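PDB 4QHS: flagellar regulatory protein C from Vibrio cholerae, which hydrolyses ATP through a heptameric AAA+ domain, probably to switch on sigma-54-dependent transcription of flagellar genes. Local coordinates for residues Pro186-Cys189 and Glu190-Asp193; Leu237-Val240 and Val241-Leu245; Asp160-Gln163 and Tyr164-Gly168. All coordinates share one frame; numbering follows the deposited sequence.

Contact 1 of 3, residues Pro186-Cys189 and Glu190-Asp193; sequences PALC and ERKD
Leu188 CD1 lies over the centre of one face of the Arg191 guanidinium, 3.8 Å from CZ, while the carbonyl oxygens of Pro186 and Ala187 approach the edge of the same group near its plane. One flat cation is thus met by a methyl on a face and by backbone oxygens at its rim. The edge contact is loose: Arg191 NE gives Pro186 O only a weak hydrogen bond of 3.3 Å. The stronger polar partner is Asp194, whose OD2 forms a salt bridge with NH1. Arg191 can reach back because CG stands between the backbone N and the carbonyl carbon (chi1 43°), after which the chain runs extended to NE, with CD passing Pro186 CG at 4.1 Å. The backbone here is a short 3-10 turn with its bonds three residues apart: Glu190 N donates to Ala187 O at 2.8 Å, and Arg191 N to Leu188 O at 2.9 Å. Among the exposed residues of the turn, Cys189 SG packs beside Glu190 CG at 3.8 Å. The whole turn belongs to the connection from strand 182-184 of the AAA+ core to helix 195-208. Leu188 packs on Trp230 and on Val234, and its backbone N is held by Asn233 OD1, which ties the connection to the start of helix 233-247.

Contact 2 of 3, residues Leu237-Val240 and Val241-Leu245; sequences LDNV and VQRAL
Leu237 and Val241 meet through methyl groups one turn apart on helix 233-247, with Leu237 CD1 3.9 Å from Val241 CG2. Val241 turns that methyl back along the helix by setting CG2 beside its own backbone N and opposite the carbonyl carbon, which also brings it to 3.2 Å from Leu237 O. Leu202 and Ile203 of helix 195-208 pack against this apolar side. Arg243, on another side, shows how a long chain can fold onto its own helix: it is straight through its first two torsions, then bends at chi3 (-61°). The bend brings NH1 within 3.6 Å of Val240 CG2 and lays one face of the guanidinium over Asn239 O. Asn239 O is already taken by Arg243 N in a regular helical bond of 2.9 Å. Asp238 OD1 and Gln242 OE1 are 3.6 Å apart, their carboxylate and amide planes almost perpendicular (87°). Arg243 is oriented across the interface, where NH2 donates to Asn179 O and NE, weakly, to Val180 O of a second subunit; Asn239 ND2 reaches Tyr176 O of that subunit. One side of the helix thus serves the lid interior, while the other combines these three donors with packing on Val180 and Phe181 of the second subunit.

Contact 3 of 3, residues Asp160-Gln163 and Tyr164-Gly168; sequences DLKQ and YVQAG
Gln163 O accepts from Ala167 N at 2.8 Å, the shortest of the main-chain bonds in a brief helix, 161-166, that is capped at both ends: Asp160 is the N-cap and Gly168 completes a Schellman motif. That bond is bent at the hydrogen (136°), in keeping with a last turn that is about to unwind. At the other end, Asp160 OD1 receives Gln163 N at 3.2 Å, from well above the carboxylate plane, and Asp160 OD2 takes a weak bond from Gln163 NE2. With its side chain thus turned back over the first turn, the aspartate would place negative charge near the positive end of the helix dipole, probably a favourable pairing. The two glutamines meet on the exposed side: Gln166 OE1 lies 3.6 Å from Gln163 CG, with the amide planes 61° apart, so the contact is made by an oxygen against aliphatic chain and not by amide pairing. The inner side is different in character, since Leu161 and Val165 both rest on Tyr175 of helix 172-178. Separately, the Tyr164 ring meets that of His169, the planes about 55° apart. CG2 of Val165, anti to the carbonyl carbon, leans over the previous turn to lie 3.2 Å from Leu161 O.

Overall arrangement
From the N terminus, contact 3 comes first, on the short helix that follows strand 152-157 in the middle of the parallel sheet. Contact 1 follows strand 182-184, and contact 2 lies on helix 233-247 of the lid. Each closes only a local turn, and they run in series, neither nesting nor crossing. Contacts 1 and 2 have centres about 18 Å apart, with nearest atoms about 4 Å apart; contact 3 is more remote, its centre about 25 Å from that of contact 1 and 36 Å from that of contact 2. The set thus runs from the AAA+ core, through the loop between strand 182-184 and helix 195-208, to lid helix 233-247 and the subunit interface.

Contact 1 of 3, residues Pro186-Cys189 and Glu190-Asp193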
loop_
_atom_site.group_PDB
_atom_site.type_symbol
_atom_site.label_atom_id
_atom_site.label_comp_id
_atom_site.label_asym_id
_atom_site.label_seq_id
_atom_site.Cartn_x
_atom_site.Cartn_y
_atom_site.Cartn_z
ATOM N N PRO A 186 -8.410 -18.827 41.103
ATOM C CA PRO A 186 -7.439 -19.805 40.627
ATOM C C PRO A 186 -7.968 -20.887 39.694
ATOM O O PRO A 186 -9.138 -21.126 39.570
ATOM C CB PRO A 186 -6.980 -20.445 41.917
ATOM C CG PRO A 186 -8.175 -20.422 42.764
ATOM C CD PRO A 186 -9.054 -19.299 42.332
ATOM N N ALA A 187 -7.049 -21.542 39.023
ATOM C CA ALA A 187 -7.405 -22.578 38.099
ATOM C C ALA A 187 -7.853 -23.801 38.860
ATOM O O ALA A 187 -7.484 -23.978 39.991
ATOM C CB ALA A 187 -6.255 -22.898 37.237
ATOM N N LEU A 188 -8.663 -24.625 38.226
ATOM C CA LEU A 188 -9.253 -25.785 38.853
ATOM C C LEU A 188 -8.278 -26.698 39.574
ATOM O O LEU A 188 -8.568 -27.193 40.625
ATOM C CB LEU A 188 -10.007 -26.581 37.816
ATOM C CG LEU A 188 -11.334 -27.153 38.240
ATOM C CD1 LEU A 188 -11.868 -26.274 39.283
ATOM C CD2 LEU A 188 -12.270 -27.233 37.082
ATOM N N CYS A 189 -7.126 -26.939 38.993
ATOM C CA CYS A 189 -6.191 -27.858 39.580
ATOM C C CYS A 189 -5.601 -27.296 40.842
ATOM O O CYS A 189 -4.898 -27.972 41.562
ATOM C CB CYS A 189 -5.078 -28.177 38.606
ATOM S SG CYS A 189 -3.954 -26.858 38.324
ATOM N N GLU A 190 -5.898 -26.042 41.110
ATOM C CA GLU A 190 -5.362 -25.381 42.274
ATOM C C GLU A 190 -6.431 -25.297 43.327
ATOM O O GLU A 190 -6.251 -24.680 44.351
ATOM C CB GLU A 190 -4.841 -23.998 41.907
ATOM C CG GLU A 190 -3.719 -24.052 40.915
ATOM C CD GLU A 190 -3.035 -22.736 40.717
ATOM O OE1 GLU A 190 -3.018 -21.933 41.649
ATOM O OE2 GLU A 190 -2.488 -22.506 39.628
ATOM N N ARG A 191 -7.554 -25.935 43.069
ATOM C CA ARG A 191 -8.599 -26.002 44.056
ATOM C C ARG A 191 -9.382 -27.277 43.903
ATOM O O ARG A 191 -10.574 -27.277 43.755
ATOM C CB ARG A 191 -9.503 -24.805 43.940
ATOM C CG ARG A 191 -9.859 -24.432 42.551
ATOM C CD ARG A 191 -10.937 -23.419 42.570
ATOM N NE ARG A 191 -11.304 -23.009 41.239
ATOM C CZ ARG A 191 -12.548 -22.900 40.819
ATOM N NH1 ARG A 191 -13.549 -23.166 41.624
ATOM N NH2 ARG A 191 -12.780 -22.531 39.579
ATOM N N LYS A 192 -8.674 -28.379 43.949
ATOM C CA LYS A 192 -9.237 -29.662 43.655
ATOM C C LYS A 192 -10.510 -29.927 44.403
ATOM O O LYS A 192 -11.335 -30.655 43.944
ATOM C CB LYS A 192 -8.212 -30.745 43.950
ATOM C CG LYS A 192 -7.411 -31.202 42.745
ATOM C CD LYS A 192 -6.117 -31.878 43.137
ATOM C CE LYS A 192 -5.319 -32.276 41.926
ATOM N NZ LYS A 192 -4.477 -33.465 42.185
ATOM N N ASP A 193 -10.660 -29.321 45.562
ATOM C CA ASP A 193 -11.780 -29.622 46.429
ATOM C C ASP A 193 -13.061 -29.038 45.940
ATOM O O ASP A 193 -14.068 -29.164 46.587
ATOM C CB ASP A 193 -11.534 -29.118 47.842
ATOM C CG ASP A 193 -10.735 -30.079 48.679
ATOM O OD1 ASP A 193 -10.809 -31.291 48.474
ATOM O OD2 ASP A 193 -10.023 -29.615 49.565
#

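Contact 2 of 3, residues Leu237-Val240 and Val241-Leu245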
loop_
_atom_site.group_PDB
_atom_site.type_symbol
_atom_site.label_atom_id
_atom_site.label_comp_id
_atom_site.label_asym_id
_atom_site.label_seq_id
_atom_site.Cartn_x
_atom_site.Cartn_y
_atom_site.Cartn_z
ATOM N N LEU A 237 -14.586 -29.295 32.216
ATOM C CA LEU A 237 -15.311 -30.144 33.131
ATOM C C LEU A 237 -16.732 -30.250 32.674
ATOM O O LEU A 237 -17.300 -31.307 32.668
ATOM C CB LEU A 237 -15.240 -29.613 34.551
ATOM C CG LEU A 237 -16.081 -30.319 35.595
ATOM C CD1 LEU A 237 -15.607 -31.717 35.741
ATOM C CD2 LEU A 237 -15.971 -29.636 36.896
ATOM N N ASP A 238 -17.281 -29.133 32.266
ATOM C CA ASP A 238 -18.616 -29.120 31.765
ATOM C C ASP A 238 -18.712 -30.087 30.622
ATOM O O ASP A 238 -19.627 -30.852 30.554
ATOM C CB ASP A 238 -19.015 -27.735 31.319
ATOM C CG ASP A 238 -20.430 -27.419 31.644
ATOM O OD1 ASP A 238 -21.312 -28.165 31.233
ATOM O OD2 ASP A 238 -20.681 -26.418 32.313
ATOM N N ASN A 239 -17.743 -30.064 29.740
ATOM C CA ASN A 239 -17.738 -31.001 28.653
ATOM C C ASN A 239 -17.749 -32.444 29.110
ATOM O O ASN A 239 -18.502 -33.229 28.605
ATOM C CB ASN A 239 -16.544 -30.775 27.745
ATOM C CG ASN A 239 -16.842 -29.846 26.622
ATOM O OD1 ASN A 239 -17.863 -29.204 26.596
ATOM N ND2 ASN A 239 -15.940 -29.766 25.685
ATOM N N VAL A 240 -16.880 -32.783 30.040
ATOM C CA VAL A 240 -16.708 -34.146 30.444
ATOM C C VAL A 240 -17.976 -34.647 31.113
ATOM O O VAL A 240 -18.434 -35.727 30.862
ATOM C CB VAL A 240 -15.515 -34.248 31.377
ATOM C CG1 VAL A 240 -15.473 -35.566 32.060
ATOM C CG2 VAL A 240 -14.252 -34.001 30.635
ATOM N N VAL A 241 -18.555 -33.824 31.954
ATOM C CA VAL A 241 -19.746 -34.202 32.651
ATOM C C VAL A 241 -20.908 -34.415 31.728
ATOM O O VAL A 241 -21.609 -35.367 31.846
ATOM C CB VAL A 241 -20.114 -33.179 33.681
ATOM C CG1 VAL A 241 -21.395 -33.557 34.316
ATOM C CG2 VAL A 241 -19.054 -33.104 34.710
ATOM N N GLN A 242 -21.096 -33.513 30.797
ATOM C CA GLN A 242 -22.150 -33.641 29.816
ATOM C C GLN A 242 -21.969 -34.870 28.955
ATOM O O GLN A 242 -22.902 -35.567 28.683
ATOM C CB GLN A 242 -22.161 -32.424 28.916
ATOM C CG GLN A 242 -23.353 -31.574 29.040
ATOM C CD GLN A 242 -23.373 -30.458 28.026
ATOM O OE1 GLN A 242 -22.979 -29.359 28.323
ATOM N NE2 GLN A 242 -23.834 -30.744 26.825
ATOM N N ARG A 243 -20.750 -35.109 28.530
ATOM C CA ARG A 243 -20.424 -36.291 27.794
ATOM C C ARG A 243 -20.767 -37.514 28.623
ATOM O O ARG A 243 -21.334 -38.461 28.139
ATOM C CB ARG A 243 -18.940 -36.287 27.443
ATOM C CG ARG A 243 -18.480 -37.385 26.583
ATOM C CD ARG A 243 -17.007 -37.354 26.431
ATOM N NE ARG A 243 -16.570 -36.123 25.818
ATOM C CZ ARG A 243 -15.719 -35.268 26.351
ATOM N NH1 ARG A 243 -15.180 -35.492 27.517
ATOM N NH2 ARG A 243 -15.413 -34.180 25.709
ATOM N N ALA A 244 -20.408 -37.475 29.886
ATOM C CA ALA A 244 -20.659 -38.582 30.758
ATOM C C ALA A 244 -22.129 -38.904 30.851
ATOM O O ALA A 244 -22.498 -40.028 30.752
ATOM C CB ALA A 244 -20.104 -38.311 32.085
ATOM N N LEU A 245 -22.966 -37.904 31.026
ATOM C CA LEU A 245 -24.385 -38.126 31.057
ATOM C C LEU A 245 -24.890 -38.772 29.778
ATOM O O LEU A 245 -25.791 -39.553 29.812
ATOM C CB LEU A 245 -25.126 -36.835 31.309
ATOM C CG LEU A 245 -25.046 -36.262 32.703
ATOM C CD1 LEU A 245 -25.781 -34.962 32.836
ATOM C CD2 LEU A 245 -25.620 -37.250 33.635
#

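Contact 3 of 3, residues Asp160-Gln163 and Tyr164-Gly168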
loop_
_atom_site.group_PDB
_atom_site.type_symbol
_atom_site.label_atom_id
_atom_site.label_comp_id
_atom_site.label_asym_id
_atom_site.label_seq_id
_atom_site.Cartn_x
_atom_site.Cartn_y
_atom_site.Cartn_z
ATOM N N ASP A 160 -2.386 -11.048 32.968
ATOM C CA ASP A 160 -1.706 -10.186 33.915
ATOM C C ASP A 160 -1.737 -8.804 33.367
ATOM O O ASP A 160 -1.095 -8.537 32.398
ATOM C CB ASP A 160 -0.261 -10.654 34.071
ATOM C CG ASP A 160 0.558 -9.802 35.016
ATOM O OD1 ASP A 160 0.139 -8.723 35.392
ATOM O OD2 ASP A 160 1.653 -10.217 35.385
ATOM N N LEU A 161 -2.501 -7.930 33.997
ATOM C CA LEU A 161 -2.746 -6.604 33.465
ATOM C C LEU A 161 -1.629 -5.641 33.750
ATOM O O LEU A 161 -1.376 -4.755 32.997
ATOM C CB LEU A 161 -4.054 -6.035 34.002
ATOM C CG LEU A 161 -5.392 -6.421 33.398
ATOM C CD1 LEU A 161 -6.469 -5.644 34.076
ATOM C CD2 LEU A 161 -5.445 -6.181 31.942
ATOM N N LYS A 162 -0.969 -5.814 34.864
ATOM C CA LYS A 162 0.223 -5.022 35.164
ATOM C C LYS A 162 1.288 -5.196 34.062
ATOM O O LYS A 162 1.895 -4.220 33.610
ATOM C CB LYS A 162 0.772 -5.411 36.536
ATOM C CG LYS A 162 2.097 -4.772 36.930
ATOM C CD LYS A 162 2.461 -5.161 38.369
ATOM C CE LYS A 162 3.888 -4.762 38.748
ATOM N NZ LYS A 162 4.062 -3.283 38.876
ATOM N N GLN A 163 1.495 -6.426 33.600
ATOM C CA GLN A 163 2.494 -6.641 32.559
ATOM C C GLN A 163 1.993 -6.095 31.216
ATOM O O GLN A 163 2.770 -5.543 30.434
ATOM C CB GLN A 163 2.883 -8.123 32.482
ATOM C CG GLN A 163 3.754 -8.511 33.703
ATOM C CD GLN A 163 4.417 -9.885 33.630
ATOM O OE1 GLN A 163 5.646 -9.991 33.509
ATOM N NE2 GLN A 163 3.614 -10.939 33.757
ATOM N N TYR A 164 0.686 -6.207 30.990
ATOM C CA TYR A 164 0.039 -5.662 29.805
ATOM C C TYR A 164 0.214 -4.133 29.745
ATOM O O TYR A 164 0.411 -3.554 28.672
ATOM C CB TYR A 164 -1.451 -6.053 29.794
ATOM C CG TYR A 164 -2.000 -6.348 28.415
ATOM C CD1 TYR A 164 -1.280 -7.116 27.508
ATOM C CD2 TYR A 164 -3.243 -5.863 28.019
ATOM C CE1 TYR A 164 -1.778 -7.383 26.236
ATOM C CE2 TYR A 164 -3.753 -6.131 26.761
ATOM C CZ TYR A 164 -3.019 -6.889 25.869
ATOM O OH TYR A 164 -3.530 -7.146 24.610
ATOM N N VAL A 165 0.151 -3.488 30.903
ATOM C CA VAL A 165 0.537 -2.084 31.020
ATOM C C VAL A 165 1.990 -1.881 30.595
ATOM O O VAL A 165 2.299 -0.995 29.797
ATOM C CB VAL A 165 0.378 -1.573 32.461
ATOM C CG1 VAL A 165 1.048 -0.212 32.638
ATOM C CG2 VAL A 165 -1.084 -1.530 32.846
ATOM N N GLN A 166 2.877 -2.711 31.132
ATOM C CA GLN A 166 4.302 -2.586 30.850
ATOM C C GLN A 166 4.642 -2.877 29.385
ATOM O O GLN A 166 5.651 -2.419 28.880
ATOM C CB GLN A 166 5.112 -3.513 31.759
ATOM C CG GLN A 166 5.184 -3.051 33.193
ATOM C CD GLN A 166 5.733 -4.130 34.120
ATOM O OE1 GLN A 166 5.482 -5.323 33.916
ATOM N NE2 GLN A 166 6.492 -3.718 35.141
ATOM N N ALA A 167 3.791 -3.649 28.721
ATOM C CA ALA A 167 3.935 -3.935 27.296
ATOM C C ALA A 167 3.360 -2.808 26.419
ATOM O O ALA A 167 3.371 -2.910 25.192
ATOM C CB ALA A 167 3.255 -5.272 26.948
ATOM N N GLY A 168 2.867 -1.743 27.050
ATOM C CA GLY A 168 2.257 -0.627 26.335
ATOM C C GLY A 168 0.945 -0.939 25.621
ATOM O O GLY A 168 0.609 -0.305 24.631
#